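Local atomic coordinates of quinoline 2-oxidoreductase large subunit (Pseudomonas putida, PDB entry 1T3Q), a protein that carries the molybdenum cofactor of quinoline 2-oxidoreductase, a molybdenum hydroxylase of the xanthine dehydrogenase family that oxidises quinoline at carbon 2. Residues R188-G194 / I768-P772; E383-D387 / E399-R403; E423-T429 / L727-P732; G457-S461 / A751-A756; N639-I645 / T658-E664. One frame throughout, in Å; residues are numbered along the deposited sequence.

How the interactions relate
Four of the five contacts lie in or beside the packed layers of the domain; interaction 3 sits at the surface. Interaction 1 closes the widest loop, enclosing the other four. Interaction 2 closes before interactions 3 and 4 open; these two alternate along the sequence, and interaction 5 is nested inside both. Interactions 4 and 5, centres about 9 Å apart, reach the same sheet, in which strands 454-467 and 636-649 are neighbours. Helix 744-761 lies between that sheet and the one of interaction 1, and also touches interaction 2, centred about 11 Å from interaction 4. Interaction 3, about 31 Å from interaction 1 between centres, meets the sheet of interactions 4 and 5 through strand 655-665.

Interaction 1: residues R188-G194 / I768-P772; sequences RGQFSCG and IETVP
Ser192 and Glu769 begin a short parallel ladder between residues 188-194 and 768-772. Its backbone bonds run from Ser192 N to Glu769 O (2.9 Å), from Val771 N to Ser192 O (3.0 Å) and from Gly194 N to Val771 O (3.1 Å).

A side chain prolongs the pairing where the strand 770-771 has not yet begun. Glu769, extended beyond CG, reaches back along the partner strand so that its OE2 takes the Gln190 N-H at 3.0 Å, from above the carboxylate plane. Its OE1 forms a salt bridge with Arg388 and shares a water with Arg188 O. Gly189 lies so close beneath OE1 that a CB there would clash.

The same side chain makes a CH-pi contact: Glu769 CG sits over one face of the Phe191 ring, 3.9 Å from the centroid and toward its rim. The apolar contact is that of Val771 CG2 with Cys193 CB, at 3.6 Å. A glutamine in place of Glu769 would probably leave Arg388 without the charge that pairs with it.

Beyond the pair, strand 298-306 borders residues 188-194 by backbone bonds, Phe191 packs on helix 375-393, and Val771 rests against helix 744-761.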
# COMPACT_ATOMS: atom_id res chain seq x y z
N ARG B 188 42.31 -38.72 -14.33
CA ARG B 188 40.95 -38.70 -14.85
C ARG B 188 39.96 -38.99 -13.73
O ARG B 188 40.30 -39.62 -12.73
CB ARG B 188 40.79 -39.74 -15.95
CG ARG B 188 41.99 -39.83 -16.88
CD ARG B 188 41.77 -40.76 -18.08
NE ARG B 188 41.29 -40.03 -19.25
CZ ARG B 188 41.66 -40.30 -20.50
NH1 ARG B 188 42.50 -41.29 -20.75
NH2 ARG B 188 41.18 -39.58 -21.50
N GLY B 189 38.74 -38.53 -13.91
CA GLY B 189 37.72 -38.78 -12.91
C GLY B 189 36.34 -38.68 -13.50
O GLY B 189 36.10 -37.98 -14.48
N GLN B 190 35.42 -39.43 -12.91
CA GLN B 190 34.03 -39.40 -13.33
C GLN B 190 33.31 -38.75 -12.16
O GLN B 190 32.81 -39.42 -11.26
CB GLN B 190 33.53 -40.82 -13.61
CG GLN B 190 34.38 -41.54 -14.65
CD GLN B 190 33.77 -42.84 -15.11
OE1 GLN B 190 33.39 -43.68 -14.29
NE2 GLN B 190 33.68 -43.03 -16.42
N PHE B 191 33.30 -37.42 -12.17
CA PHE B 191 32.69 -36.64 -11.11
C PHE B 191 31.18 -36.56 -11.25
O PHE B 191 30.64 -36.55 -12.36
CB PHE B 191 33.29 -35.24 -11.09
CG PHE B 191 34.75 -35.23 -10.71
CD1 PHE B 191 35.14 -35.09 -9.39
CD2 PHE B 191 35.74 -35.39 -11.68
CE1 PHE B 191 36.48 -35.11 -9.02
CE2 PHE B 191 37.09 -35.41 -11.34
CZ PHE B 191 37.47 -35.27 -10.00
N SER B 192 30.50 -36.50 -10.12
CA SER B 192 29.05 -36.42 -10.12
C SER B 192 28.56 -35.63 -8.92
O SER B 192 29.08 -35.79 -7.81
CB SER B 192 28.44 -37.82 -10.10
OG SER B 192 27.03 -37.75 -10.01
N CYS B 193 27.59 -34.76 -9.14
CA CYS B 193 27.01 -33.97 -8.07
C CYS B 193 25.53 -34.30 -8.05
O CYS B 193 24.90 -34.39 -9.10
CB CYS B 193 27.19 -32.47 -8.32
SG CYS B 193 28.90 -31.93 -8.52
N GLY B 194 24.97 -34.47 -6.86
CA GLY B 194 23.55 -34.76 -6.77
C GLY B 194 22.78 -33.46 -6.81
O GLY B 194 23.37 -32.38 -6.80
N ILE B 768 37.26 -39.80 -4.01
CA ILE B 768 35.82 -39.63 -3.88
C ILE B 768 35.47 -38.52 -4.86
O ILE B 768 35.92 -37.38 -4.72
CB ILE B 768 35.41 -39.25 -2.45
CG1 ILE B 768 35.65 -40.45 -1.52
CG2 ILE B 768 33.95 -38.82 -2.42
CD1 ILE B 768 35.18 -40.24 -0.09
N GLU B 769 34.68 -38.87 -5.87
CA GLU B 769 34.33 -37.91 -6.90
C GLU B 769 32.86 -37.57 -6.98
O GLU B 769 32.41 -36.91 -7.92
CB GLU B 769 34.87 -38.43 -8.24
CG GLU B 769 36.40 -38.54 -8.23
CD GLU B 769 36.97 -39.38 -9.37
OE1 GLU B 769 38.20 -39.36 -9.57
OE2 GLU B 769 36.18 -40.07 -10.06
N THR B 770 32.10 -37.99 -5.96
CA THR B 770 30.67 -37.70 -5.92
C THR B 770 30.32 -36.88 -4.68
O THR B 770 30.81 -37.16 -3.59
CB THR B 770 29.84 -39.00 -5.86
OG1 THR B 770 30.14 -39.81 -7.00
CG2 THR B 770 28.36 -38.69 -5.85
N VAL B 771 29.50 -35.84 -4.85
CA VAL B 771 29.05 -35.05 -3.71
C VAL B 771 27.54 -35.28 -3.60
O VAL B 771 26.86 -35.51 -4.60
CB VAL B 771 29.33 -33.53 -3.86
CG1 VAL B 771 30.84 -33.28 -3.86
CG2 VAL B 771 28.68 -32.99 -5.13
N PRO B 772 27.00 -35.22 -2.38
CA PRO B 772 27.72 -34.95 -1.13
C PRO B 772 28.57 -36.13 -0.67
O PRO B 772 28.25 -37.28 -0.95
CB PRO B 772 26.59 -34.64 -0.15
CG PRO B 772 25.53 -35.61 -0.60
CD PRO B 772 25.57 -35.46 -2.11
O HOH W 1 39.13 -41.63 -10.48
O HOH W 2 31.09 -40.11 -9.43

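Interaction 2: residues E383-D387 / E399-R403; sequences ETLID and EIRRR
A buried salt-bridge network, Arg401 with Glu383 and Asp387, ties together two successive helices, 375-393 and 397-402. The two acids stand one turn apart on the first helix, as the backbone bond from Asp387 N to Glu383 O attests, and the arginine comes in from the second.

Arg401 is extended from CG to NE, which carries its guanidinium into the gap between them. On one side NE and NH2 converge on a single oxygen, Glu383 OE2, at 2.9 Å and 2.8 Å; the acceptor lies in the guanidinium plane, and both nitrogens arrive from the same face of the carboxylate, whose plane is turned 59° from that of the arginine. A bend at chi2 (-60°) brings this carboxylate round. At the other end NH1 and NH2 grip Asp387 OD2, NH1 at 2.8 Å and NH2 at 3.1 Å, with the planes 77° apart. NH2 thus serves both acids, and the group is held against rotation.

Ile386 CG2 lies over one face of the guanidinium, 3.5 Å from Arg401 NH1, and also meets Ile400 CG2 at 3.6 Å. Pro397 O accepts from NH1 as well, and Val462 N donates to Glu383 OE2. In such buried surroundings the opposite charges are likely to stabilise one another's ionised forms. The arrangement is that of a helix pair cross-linked by one arginine bridging acids at positions i and i+4.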
# COMPACT_ATOMS: atom_id res chain seq x y z
N GLU B 383 39.79 -28.79 -10.03
CA GLU B 383 40.66 -28.54 -8.89
C GLU B 383 41.06 -29.84 -8.19
O GLU B 383 42.18 -29.97 -7.71
CB GLU B 383 40.00 -27.58 -7.91
CG GLU B 383 39.73 -26.18 -8.48
CD GLU B 383 41.01 -25.48 -8.95
OE1 GLU B 383 41.16 -25.23 -10.16
OE2 GLU B 383 41.87 -25.17 -8.09
N THR B 384 40.14 -30.80 -8.15
CA THR B 384 40.44 -32.08 -7.52
C THR B 384 41.48 -32.84 -8.34
O THR B 384 42.37 -33.47 -7.78
CB THR B 384 39.15 -32.93 -7.36
OG1 THR B 384 38.28 -32.31 -6.40
CG2 THR B 384 39.49 -34.34 -6.88
N LEU B 385 41.36 -32.78 -9.66
CA LEU B 385 42.31 -33.47 -10.53
C LEU B 385 43.66 -32.77 -10.50
O LEU B 385 44.71 -33.41 -10.58
CB LEU B 385 41.78 -33.51 -11.97
CG LEU B 385 40.57 -34.43 -12.19
CD1 LEU B 385 40.14 -34.37 -13.66
CD2 LEU B 385 40.94 -35.85 -11.81
N ILE B 386 43.64 -31.44 -10.38
CA ILE B 386 44.88 -30.67 -10.31
C ILE B 386 45.67 -31.07 -9.06
O ILE B 386 46.89 -31.24 -9.11
CB ILE B 386 44.58 -29.16 -10.31
CG1 ILE B 386 44.09 -28.73 -11.70
CG2 ILE B 386 45.82 -28.37 -9.88
CD1 ILE B 386 43.73 -27.26 -11.82
N ASP B 387 44.97 -31.22 -7.94
CA ASP B 387 45.61 -31.62 -6.69
C ASP B 387 46.16 -33.03 -6.82
O ASP B 387 47.22 -33.35 -6.28
CB ASP B 387 44.61 -31.59 -5.52
CG ASP B 387 44.52 -30.23 -4.85
OD1 ASP B 387 43.89 -30.14 -3.77
OD2 ASP B 387 45.06 -29.24 -5.39
N GLU B 399 52.16 -24.97 -6.03
CA GLU B 399 53.20 -24.91 -7.05
C GLU B 399 52.71 -25.35 -8.44
O GLU B 399 53.04 -24.71 -9.44
CB GLU B 399 54.40 -25.76 -6.63
CG GLU B 399 55.57 -25.80 -7.62
CD GLU B 399 56.10 -24.42 -8.00
OE1 GLU B 399 56.13 -23.53 -7.13
OE2 GLU B 399 56.50 -24.24 -9.17
N ILE B 400 51.94 -26.43 -8.51
CA ILE B 400 51.47 -26.87 -9.81
C ILE B 400 50.57 -25.81 -10.44
O ILE B 400 50.52 -25.67 -11.67
CB ILE B 400 50.73 -28.23 -9.74
CG1 ILE B 400 50.57 -28.79 -11.16
CG2 ILE B 400 49.36 -28.06 -9.08
CD1 ILE B 400 50.14 -30.25 -11.20
N ARG B 401 49.86 -25.05 -9.61
CA ARG B 401 49.00 -23.99 -10.12
C ARG B 401 49.81 -22.80 -10.62
O ARG B 401 49.47 -22.20 -11.64
CB ARG B 401 47.99 -23.57 -9.04
CG ARG B 401 46.88 -24.60 -8.83
CD ARG B 401 45.95 -24.23 -7.69
NE ARG B 401 44.78 -25.12 -7.61
CZ ARG B 401 44.80 -26.36 -7.14
NH1 ARG B 401 45.93 -26.90 -6.69
NH2 ARG B 401 43.67 -27.07 -7.10
N ARG B 402 50.90 -22.47 -9.93
CA ARG B 402 51.75 -21.36 -10.37
C ARG B 402 52.28 -21.62 -11.78
O ARG B 402 52.48 -20.69 -12.56
CB ARG B 402 52.96 -21.19 -9.45
CG ARG B 402 52.65 -20.77 -8.04
CD ARG B 402 53.93 -20.38 -7.31
NE ARG B 402 53.64 -20.05 -5.92
CZ ARG B 402 53.74 -20.91 -4.91
NH1 ARG B 402 54.14 -22.16 -5.14
NH2 ARG B 402 53.42 -20.53 -3.69
N ARG B 403 52.52 -22.89 -12.09
CA ARG B 403 53.06 -23.26 -13.39
C ARG B 403 52.04 -23.30 -14.53
O ARG B 403 52.41 -23.49 -15.69
CB ARG B 403 53.74 -24.63 -13.29
CG ARG B 403 54.84 -24.67 -12.24
CD ARG B 403 55.48 -26.03 -12.14
NE ARG B 403 56.53 -26.06 -11.13
CZ ARG B 403 57.36 -27.07 -10.94
NH1 ARG B 403 58.29 -26.99 -9.99
NH2 ARG B 403 57.28 -28.15 -11.70

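Interaction 3: residues E423-T429 / L727-P732; sequences EGTYLQT and LETPSP
Thr425 O is gripped twice by one residue: Thr429 donates to it through its backbone N and through its side-chain OG1, both at 2.8 Å. The pair of bonds closes the first turn of helix 426-437, for which Thr425 occupies the N-cap position, although its own side chain makes no capping bond. The hydroxyl comes from above the carbonyl plane, 43° out of it.

This helix start is a worked case of a helix N-terminus packed by a loop, since residues 727-732, which follow strand 722-726, lie beside the segment leading into the helix, and Leu727 reaches its first turn. Leu727 supplies the apolar centre. Its CD1 fits between Thr425 and Gln428, 3.6 Å from Thr425 OG1 and 3.6 Å from Gln428 CG, while CD2 lies over the face of the Gln428 amide, 3.7 Å from Gln428 CD.

The two threonines Thr425 and Thr729 pass one another head to tail, and Thr425 CG2 comes within 3.1 Å of Thr729 OG1, a tight approach. Their hydroxyls turn to a common outside partner, Asp665 OD2, which binds both. The backbone of Leu727 is in turn bonded to Glu664, so that the loop start is joined to strand 655-665.

Farther along, Glu423 has its CG between the backbone N and the carbonyl carbon (chi1 81°) and bends at chi2, laying its methylenes on Thr729. Its OE1 pairs with Lys739. A water also donates to Glu423 OE1 at 2.8 Å and lies 2.7 Å from Ser731 OG.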
# COMPACT_ATOMS: atom_id res chain seq x y z
N GLU B 423 42.63 -8.26 -16.22
CA GLU B 423 43.20 -7.77 -14.97
C GLU B 423 42.68 -8.61 -13.80
O GLU B 423 41.48 -8.70 -13.57
CB GLU B 423 42.86 -6.28 -14.75
CG GLU B 423 41.46 -5.98 -14.19
CD GLU B 423 40.35 -6.07 -15.22
OE1 GLU B 423 39.23 -6.47 -14.85
OE2 GLU B 423 40.58 -5.73 -16.41
N GLY B 424 43.61 -9.24 -13.10
CA GLY B 424 43.26 -10.08 -11.96
C GLY B 424 44.48 -10.47 -11.16
O GLY B 424 45.61 -10.25 -11.60
N THR B 425 44.27 -11.06 -9.99
CA THR B 425 45.37 -11.46 -9.12
C THR B 425 45.51 -12.97 -8.95
O THR B 425 45.67 -13.46 -7.83
CB THR B 425 45.19 -10.83 -7.72
OG1 THR B 425 43.84 -11.03 -7.28
CG2 THR B 425 45.50 -9.34 -7.77
N TYR B 426 45.47 -13.71 -10.05
CA TYR B 426 45.58 -15.16 -9.98
C TYR B 426 46.81 -15.64 -9.23
O TYR B 426 46.70 -16.38 -8.25
CB TYR B 426 45.59 -15.77 -11.38
CG TYR B 426 44.45 -15.36 -12.28
CD1 TYR B 426 43.26 -14.85 -11.77
CD2 TYR B 426 44.54 -15.53 -13.66
CE1 TYR B 426 42.19 -14.51 -12.60
CE2 TYR B 426 43.49 -15.21 -14.51
CZ TYR B 426 42.32 -14.70 -13.97
OH TYR B 426 41.27 -14.39 -14.81
N LEU B 427 47.99 -15.24 -9.69
CA LEU B 427 49.24 -15.66 -9.05
C LEU B 427 49.31 -15.22 -7.60
O LEU B 427 49.62 -16.02 -6.72
CB LEU B 427 50.46 -15.10 -9.81
CG LEU B 427 51.80 -15.52 -9.19
CD1 LEU B 427 51.91 -17.04 -9.18
CD2 LEU B 427 52.95 -14.91 -9.97
N GLN B 428 49.04 -13.95 -7.34
CA GLN B 428 49.10 -13.42 -5.98
C GLN B 428 48.12 -14.14 -5.05
O GLN B 428 48.39 -14.27 -3.86
CB GLN B 428 48.84 -11.92 -5.98
CG GLN B 428 48.83 -11.30 -4.59
CD GLN B 428 48.96 -9.79 -4.60
OE1 GLN B 428 48.53 -9.12 -5.55
NE2 GLN B 428 49.53 -9.23 -3.54
N THR B 429 47.01 -14.61 -5.60
CA THR B 429 46.03 -15.34 -4.79
C THR B 429 46.61 -16.67 -4.32
O THR B 429 46.48 -17.04 -3.15
CB THR B 429 44.73 -15.60 -5.57
OG1 THR B 429 44.01 -14.38 -5.72
CG2 THR B 429 43.86 -16.62 -4.85
N LEU B 727 42.23 -8.75 -1.91
CA LEU B 727 43.12 -8.17 -2.91
C LEU B 727 42.17 -7.35 -3.77
O LEU B 727 41.00 -7.73 -3.93
CB LEU B 727 43.80 -9.25 -3.76
CG LEU B 727 44.79 -10.17 -3.05
CD1 LEU B 727 45.32 -11.20 -4.05
CD2 LEU B 727 45.94 -9.35 -2.47
N GLU B 728 42.63 -6.23 -4.31
CA GLU B 728 41.77 -5.40 -5.15
C GLU B 728 42.39 -5.02 -6.48
O GLU B 728 43.41 -4.33 -6.54
CB GLU B 728 41.35 -4.12 -4.40
CG GLU B 728 40.45 -4.38 -3.19
CD GLU B 728 39.93 -3.10 -2.56
OE1 GLU B 728 40.74 -2.19 -2.29
OE2 GLU B 728 38.71 -3.00 -2.31
N THR B 729 41.77 -5.49 -7.56
CA THR B 729 42.21 -5.18 -8.91
C THR B 729 40.98 -4.54 -9.53
O THR B 729 40.08 -5.23 -10.02
CB THR B 729 42.60 -6.44 -9.69
OG1 THR B 729 43.58 -7.18 -8.94
CG2 THR B 729 43.20 -6.06 -11.04
N PRO B 730 40.92 -3.20 -9.51
CA PRO B 730 39.80 -2.42 -10.05
C PRO B 730 39.49 -2.70 -11.51
O PRO B 730 40.39 -2.84 -12.35
CB PRO B 730 40.23 -0.97 -9.84
CG PRO B 730 41.19 -1.05 -8.69
CD PRO B 730 41.97 -2.30 -9.00
N SER B 731 38.20 -2.79 -11.81
CA SER B 731 37.76 -2.99 -13.18
C SER B 731 37.66 -1.61 -13.81
O SER B 731 37.10 -0.69 -13.22
CB SER B 731 36.38 -3.64 -13.23
OG SER B 731 35.78 -3.41 -14.49
N PRO B 732 38.22 -1.44 -15.01
CA PRO B 732 38.15 -0.13 -15.67
C PRO B 732 36.81 0.04 -16.39
O PRO B 732 36.54 1.08 -16.97
CB PRO B 732 39.32 -0.18 -16.64
CG PRO B 732 39.37 -1.62 -17.04
CD PRO B 732 39.15 -2.34 -15.71
O HOH W 3 36.87 -5.40 -15.86

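Interaction 4: residues G457-S461 / A751-A756; sequences GLGVS and AAVVAA
Close packing of a helix on the face of a sheet brings Gly459 against Ala752, Ala755 and Ala756, in a buried position where helix 744-761 lies over strand 454-467. The axes of the two short segments approach to 5.6 Å, well inside the roughly 10 Å usual for a helix on a sheet, and run at 145° to each other.

Glycine makes this possible. Gly459 CA lies 3.4 Å from Ala756 N, and a CB modelled on it would collide with Ala752 O and with the backbone of residues 755-756; one on Gly457 would strike Ala756 O. In the absence of such groups the strand backbone itself touches the helix. Two CA-H...O contacts result, Gly459 CA to Ala752 O at 3.3 Å and Gly457 CA to Ala756 O at 3.5 Å.

On the helix side the reach is just as short. Ala755 CB rests 3.6 Å from Gly459 CA, and Ala756 CB touches Gly459 N at the same separation. At the far end Ser461 points toward the helix, and Ala751 CB meets its OG at 3.4 Å. With OG set anti to the backbone N (chi1 175°), this hydroxyl keeps its hydrogen bonds with Ser748 and Gln379 while CB lies over Ala752 N.

Leu458 and Val460 point away from the helix, and Val460 packs on helix 397-402. Strand 636-649 flanks the glycines through backbone bonds to Ala644 and Val646. The whole exemplifies layered alpha/beta packing in which alternate glycines of an edge strand receive an alanine-lined face of a helix.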
# COMPACT_ATOMS: atom_id res chain seq x y z
N GLY B 457 43.06 -33.54 5.85
CA GLY B 457 43.33 -33.23 4.46
C GLY B 457 43.19 -31.76 4.13
O GLY B 457 42.33 -31.07 4.66
N LEU B 458 44.06 -31.28 3.24
CA LEU B 458 44.04 -29.90 2.79
C LEU B 458 43.55 -29.87 1.36
O LEU B 458 44.02 -30.65 0.53
CB LEU B 458 45.46 -29.31 2.85
CG LEU B 458 45.62 -27.93 2.20
CD1 LEU B 458 44.84 -26.89 2.99
CD2 LEU B 458 47.10 -27.55 2.15
N GLY B 459 42.61 -28.98 1.07
CA GLY B 459 42.09 -28.87 -0.27
C GLY B 459 42.26 -27.46 -0.78
O GLY B 459 42.02 -26.50 -0.05
N VAL B 460 42.67 -27.32 -2.04
CA VAL B 460 42.89 -26.01 -2.63
C VAL B 460 42.02 -25.78 -3.86
O VAL B 460 41.81 -26.69 -4.66
CB VAL B 460 44.37 -25.81 -3.02
CG1 VAL B 460 44.56 -24.46 -3.72
CG2 VAL B 460 45.24 -25.89 -1.79
N SER B 461 41.51 -24.56 -3.99
CA SER B 461 40.69 -24.19 -5.13
C SER B 461 40.96 -22.74 -5.50
O SER B 461 40.77 -21.84 -4.69
CB SER B 461 39.20 -24.37 -4.81
OG SER B 461 38.41 -23.88 -5.88
N ALA B 751 34.83 -26.91 -4.20
CA ALA B 751 35.99 -27.59 -4.75
C ALA B 751 37.04 -27.79 -3.66
O ALA B 751 37.68 -28.83 -3.59
CB ALA B 751 36.57 -26.79 -5.92
N ALA B 752 37.22 -26.78 -2.82
CA ALA B 752 38.19 -26.85 -1.73
C ALA B 752 37.88 -28.00 -0.78
O ALA B 752 38.78 -28.71 -0.33
CB ALA B 752 38.23 -25.53 -0.96
N VAL B 753 36.60 -28.19 -0.46
CA VAL B 753 36.20 -29.26 0.45
C VAL B 753 36.39 -30.64 -0.18
O VAL B 753 36.94 -31.55 0.45
CB VAL B 753 34.73 -29.13 0.90
CG1 VAL B 753 34.37 -30.27 1.86
CG2 VAL B 753 34.51 -27.78 1.59
N VAL B 754 35.94 -30.80 -1.42
CA VAL B 754 36.10 -32.09 -2.10
C VAL B 754 37.59 -32.40 -2.21
O VAL B 754 38.02 -33.53 -1.97
CB VAL B 754 35.47 -32.07 -3.51
CG1 VAL B 754 35.81 -33.36 -4.25
CG2 VAL B 754 33.96 -31.92 -3.40
N ALA B 755 38.38 -31.39 -2.59
CA ALA B 755 39.82 -31.59 -2.71
C ALA B 755 40.39 -31.98 -1.35
O ALA B 755 41.28 -32.82 -1.27
CB ALA B 755 40.50 -30.31 -3.21
N ALA B 756 39.87 -31.39 -0.28
CA ALA B 756 40.35 -31.69 1.07
C ALA B 756 40.09 -33.14 1.46
O ALA B 756 40.97 -33.82 1.99
CB ALA B 756 39.70 -30.75 2.08

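Interaction 5: residues N639-I645 / T658-E664; sequences NGGHAAI and TDFFAVE
Phe660 holds chi1 at -131°, off the staggered positions, and this swings its ring over Ala644, whose CB sits 3.9 Å from the centroid, 20° off the normal. Phe661, with CG anti to its carbonyl carbon (chi1 -53°), carries its ring along the other face of the sheet, where its edge meets Ile645, with Phe661 CE2 4.0 Å from Ile645 CD1.

The two strands form an antiparallel beta hairpin, 636-649 with 655-665. Paired bonds link Gly641 with Val663, 2.8 Å each way between N and O, and Ala643 with Phe661 in the same fashion.

On the Ala644 face His642 lays its CD2 3.7 Å from Ala662 CB, while its ND1 is bonded to Ser748 OG. An alanine in place of Phe660 would take the ring from over the Ala644 methyl and would probably open a gap between the sheet and helices 672-692 and 744-761, on which Phe660 also packs.

At residues 645 and 658-659 the regular pairing is interrupted by a classic beta bulge, where Thr658 and Asp659 both face Ile645. Thr658 N donates to Ile645 O at 2.9 Å, whereas the bond from Asp659 N is weak. Arg445 binds both side chains, and Thr658 OG1 donates to Asp659 OD2 at 2.7 Å.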
# COMPACT_ATOMS: atom_id res chain seq x y z
N ASN B 639 38.17 -12.73 -9.06
CA ASN B 639 38.95 -13.95 -8.82
C ASN B 639 39.26 -14.13 -7.35
O ASN B 639 39.03 -13.23 -6.54
CB ASN B 639 40.26 -13.92 -9.63
CG ASN B 639 41.25 -12.90 -9.10
OD1 ASN B 639 42.08 -13.21 -8.24
ND2 ASN B 639 41.16 -11.68 -9.59
N GLY B 640 39.76 -15.30 -7.01
CA GLY B 640 40.10 -15.57 -5.63
C GLY B 640 40.51 -17.01 -5.44
O GLY B 640 40.79 -17.72 -6.41
N GLY B 641 40.54 -17.44 -4.19
CA GLY B 641 40.91 -18.80 -3.89
C GLY B 641 40.39 -19.21 -2.54
O GLY B 641 40.08 -18.36 -1.70
N HIS B 642 40.27 -20.51 -2.33
CA HIS B 642 39.80 -21.05 -1.06
C HIS B 642 40.62 -22.27 -0.72
O HIS B 642 41.07 -23.00 -1.61
CB HIS B 642 38.33 -21.47 -1.15
CG HIS B 642 37.40 -20.36 -1.50
ND1 HIS B 642 37.11 -20.01 -2.81
CD2 HIS B 642 36.71 -19.49 -0.72
CE1 HIS B 642 36.29 -18.98 -2.82
NE2 HIS B 642 36.03 -18.64 -1.56
N ALA B 643 40.81 -22.50 0.57
CA ALA B 643 41.53 -23.66 1.06
C ALA B 643 40.75 -24.16 2.26
O ALA B 643 40.34 -23.37 3.12
CB ALA B 643 42.95 -23.29 1.46
N ALA B 644 40.51 -25.46 2.31
CA ALA B 644 39.77 -26.05 3.40
C ALA B 644 40.56 -27.19 4.01
O ALA B 644 41.29 -27.90 3.32
CB ALA B 644 38.42 -26.56 2.90
N ILE B 645 40.42 -27.34 5.32
CA ILE B 645 41.07 -28.42 6.03
C ILE B 645 39.94 -29.24 6.64
O ILE B 645 39.08 -28.69 7.33
CB ILE B 645 42.00 -27.91 7.15
CG1 ILE B 645 43.21 -27.20 6.52
CG2 ILE B 645 42.46 -29.08 8.01
CD1 ILE B 645 44.20 -26.65 7.54
N THR B 658 37.46 -28.26 9.72
CA THR B 658 38.07 -27.56 10.84
C THR B 658 38.59 -26.16 10.54
O THR B 658 38.66 -25.32 11.43
CB THR B 658 39.23 -28.37 11.43
OG1 THR B 658 40.26 -28.51 10.45
CG2 THR B 658 38.75 -29.74 11.85
N ASP B 659 38.96 -25.92 9.28
CA ASP B 659 39.49 -24.63 8.89
C ASP B 659 39.05 -24.24 7.48
O ASP B 659 38.81 -25.09 6.64
CB ASP B 659 41.03 -24.66 8.90
CG ASP B 659 41.59 -25.04 10.25
OD1 ASP B 659 41.85 -24.13 11.07
OD2 ASP B 659 41.78 -26.25 10.49
N PHE B 660 38.96 -22.94 7.25
CA PHE B 660 38.60 -22.44 5.94
C PHE B 660 39.30 -21.11 5.73
O PHE B 660 39.25 -20.22 6.59
CB PHE B 660 37.08 -22.28 5.80
CG PHE B 660 36.54 -22.90 4.54
CD1 PHE B 660 36.83 -22.34 3.29
CD2 PHE B 660 35.77 -24.06 4.59
CE1 PHE B 660 36.38 -22.95 2.12
CE2 PHE B 660 35.31 -24.67 3.42
CZ PHE B 660 35.62 -24.11 2.18
N PHE B 661 39.99 -21.00 4.60
CA PHE B 661 40.74 -19.81 4.25
C PHE B 661 40.20 -19.30 2.92
O PHE B 661 39.96 -20.08 2.01
CB PHE B 661 42.21 -20.16 4.11
CG PHE B 661 42.79 -20.89 5.30
CD1 PHE B 661 43.26 -20.18 6.41
CD2 PHE B 661 42.86 -22.27 5.32
CE1 PHE B 661 43.79 -20.85 7.51
CE2 PHE B 661 43.39 -22.95 6.41
CZ PHE B 661 43.86 -22.24 7.51
N ALA B 662 40.02 -17.99 2.82
CA ALA B 662 39.51 -17.39 1.60
C ALA B 662 40.29 -16.15 1.18
O ALA B 662 40.63 -15.31 2.01
CB ALA B 662 38.03 -17.04 1.76
N VAL B 663 40.57 -16.06 -0.12
CA VAL B 663 41.25 -14.90 -0.69
C VAL B 663 40.29 -14.42 -1.77
O VAL B 663 39.97 -15.17 -2.70
CB VAL B 663 42.60 -15.27 -1.33
CG1 VAL B 663 43.14 -14.06 -2.09
CG2 VAL B 663 43.58 -15.70 -0.26
N GLU B 664 39.83 -13.18 -1.66
CA GLU B 664 38.89 -12.66 -2.65
C GLU B 664 39.34 -11.36 -3.29
O GLU B 664 39.86 -10.47 -2.62
CB GLU B 664 37.51 -12.45 -2.01
CG GLU B 664 36.51 -11.68 -2.88
CD GLU B 664 36.04 -12.48 -4.09
OE1 GLU B 664 35.57 -11.86 -5.07
OE2 GLU B 664 36.13 -13.73 -4.06